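Local coordinates for cell division protein FtsX (Streptococcus pneumoniae, PDB 6HFX), which forms part of the FtsEX ABC transporter that acts in cell division, and interacts with the essential peptidoglycan hydrolase PcsB through its large extracellular loop, at residues A[52-57]-A[84-89]. Residues are numbered along the deposited sequence; the frame is centred on the assembly and turned at random.
Sequences VTFSSK and DAYIVE
Ile87 O is gripped twice: by Thr53 N at 2.9 Å, tilted out of the carbonyl plane, and by a water that donates at 2.8 Å. It is also hydrogen-bonded to Thr53 OG1. Ile87 N returns a bond to Thr53 O, and Ser55 and Ala85 form a second antiparallel hydrogen-bonded pair. On the face of Val52, Phe54 and Tyr86, the Phe54 ring turns an edge to the face of Tyr86 in an offset edge-to-face pair, planes 65° apart. CG of Phe54 lies anti to its backbone N (chi1 -174°). Its CZ thus reaches the carboxylate carbon CG of Asp84, 3.7 Å away. Val52 CG1 touches Tyr86 CD1 at 3.7 Å, and Leu43 of helix 38-45 packs on both. The Tyr86 hydroxyl is hydrogen-bonded to Asp19. Asp84 OD1, just before strand 85-90, accepts Lys57 N at 2.8 Å, nearly along its C-O axis. This N-H opens helix 57-66 and may ease the Asp84 charge, though Glu18 lies close to OD2. Lys57 NZ adds a long salt bridge to OD1 at 3.9 Å. Ser56 N-caps that helix, its OG hydrogen-bonded to Glu59 N. Outer strand 49-55 pairs with 85-90 in an antiparallel sheet whose 2-3-1-4 order is that of a ferredoxin-like fold.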
# COMPACT_ATOMS: atom_id res chain seq x y z
N VAL A 52 -8.05 -5.25 -4.09
CA VAL A 52 -6.80 -4.56 -3.80
C VAL A 52 -7.15 -3.11 -3.46
O VAL A 52 -7.57 -2.34 -4.33
CB VAL A 52 -5.83 -4.64 -4.99
CG1 VAL A 52 -4.43 -4.09 -4.65
CG2 VAL A 52 -5.75 -6.09 -5.45
N THR A 53 -7.00 -2.74 -2.18
CA THR A 53 -7.47 -1.44 -1.70
C THR A 53 -6.29 -0.58 -1.27
O THR A 53 -5.41 -1.05 -0.54
CB THR A 53 -8.48 -1.63 -0.56
OG1 THR A 53 -9.57 -2.46 -1.01
CG2 THR A 53 -9.04 -0.30 -0.10
N PHE A 54 -6.26 0.68 -1.71
CA PHE A 54 -5.15 1.57 -1.37
C PHE A 54 -5.35 2.11 0.04
O PHE A 54 -6.46 2.48 0.43
CB PHE A 54 -5.06 2.74 -2.37
CG PHE A 54 -3.85 3.64 -2.16
CD1 PHE A 54 -2.58 3.20 -2.50
CD2 PHE A 54 -4.00 4.91 -1.65
CE1 PHE A 54 -1.50 4.00 -2.31
CE2 PHE A 54 -2.90 5.74 -1.45
CZ PHE A 54 -1.65 5.28 -1.79
N SER A 55 -4.27 2.13 0.82
CA SER A 55 -4.26 2.70 2.17
C SER A 55 -3.07 3.66 2.25
O SER A 55 -1.93 3.21 2.38
CB SER A 55 -4.16 1.62 3.23
OG SER A 55 -3.92 2.20 4.49
N SER A 56 -3.35 4.96 2.16
CA SER A 56 -2.31 5.98 2.09
C SER A 56 -1.70 6.23 3.45
O SER A 56 -2.40 6.22 4.46
CB SER A 56 -2.88 7.30 1.56
OG SER A 56 -3.57 8.00 2.58
N LYS A 57 -0.39 6.51 3.46
CA LYS A 57 0.34 6.64 4.71
C LYS A 57 -0.28 7.72 5.59
O LYS A 57 -0.24 7.60 6.82
CB LYS A 57 1.82 6.93 4.45
CG LYS A 57 2.10 8.31 3.85
CD LYS A 57 3.61 8.56 3.70
CE LYS A 57 3.87 9.68 2.75
NZ LYS A 57 3.68 9.21 1.37
N ASP A 84 2.68 4.01 2.17
CA ASP A 84 1.54 3.64 1.33
C ASP A 84 1.48 2.13 1.16
O ASP A 84 2.50 1.48 0.95
CB ASP A 84 1.64 4.30 -0.05
CG ASP A 84 1.53 5.79 0.04
OD1 ASP A 84 1.18 6.29 1.13
OD2 ASP A 84 1.79 6.46 -0.97
N ALA A 85 0.27 1.56 1.23
CA ALA A 85 0.12 0.12 1.18
C ALA A 85 -1.06 -0.22 0.28
O ALA A 85 -1.96 0.59 0.09
CB ALA A 85 -0.10 -0.48 2.58
N TYR A 86 -1.04 -1.44 -0.24
CA TYR A 86 -2.21 -2.09 -0.82
C TYR A 86 -2.62 -3.23 0.12
O TYR A 86 -1.83 -4.14 0.41
CB TYR A 86 -1.95 -2.63 -2.24
CG TYR A 86 -1.99 -1.55 -3.29
CD1 TYR A 86 -3.14 -0.82 -3.50
CD2 TYR A 86 -0.87 -1.25 -4.04
CE1 TYR A 86 -3.18 0.16 -4.43
CE2 TYR A 86 -0.91 -0.25 -5.00
CZ TYR A 86 -2.07 0.44 -5.18
OH TYR A 86 -2.12 1.43 -6.09
N ILE A 87 -3.86 -3.18 0.59
CA ILE A 87 -4.42 -4.28 1.36
C ILE A 87 -5.14 -5.20 0.38
O ILE A 87 -6.13 -4.80 -0.26
CB ILE A 87 -5.36 -3.79 2.47
CG1 ILE A 87 -4.56 -3.07 3.56
CG2 ILE A 87 -6.06 -4.98 3.11
CD1 ILE A 87 -4.52 -1.60 3.45
N VAL A 88 -4.63 -6.41 0.24
CA VAL A 88 -5.02 -7.36 -0.79
C VAL A 88 -5.74 -8.52 -0.12
O VAL A 88 -5.31 -9.01 0.93
CB VAL A 88 -3.77 -7.86 -1.53
CG1 VAL A 88 -4.12 -8.76 -2.68
CG2 VAL A 88 -2.90 -6.69 -1.94
N GLU A 89 -6.83 -8.96 -0.72
CA GLU A 89 -7.58 -10.09 -0.20
C GLU A 89 -7.38 -11.28 -1.13
O GLU A 89 -7.68 -11.17 -2.32
CB GLU A 89 -9.06 -9.78 -0.08
CG GLU A 89 -9.89 -11.05 0.04
CD GLU A 89 -11.38 -10.79 0.03
OE1 GLU A 89 -11.79 -9.68 -0.38
OE2 GLU A 89 -12.13 -11.69 0.42
O HOH W 1 -8.92 -5.19 -0.44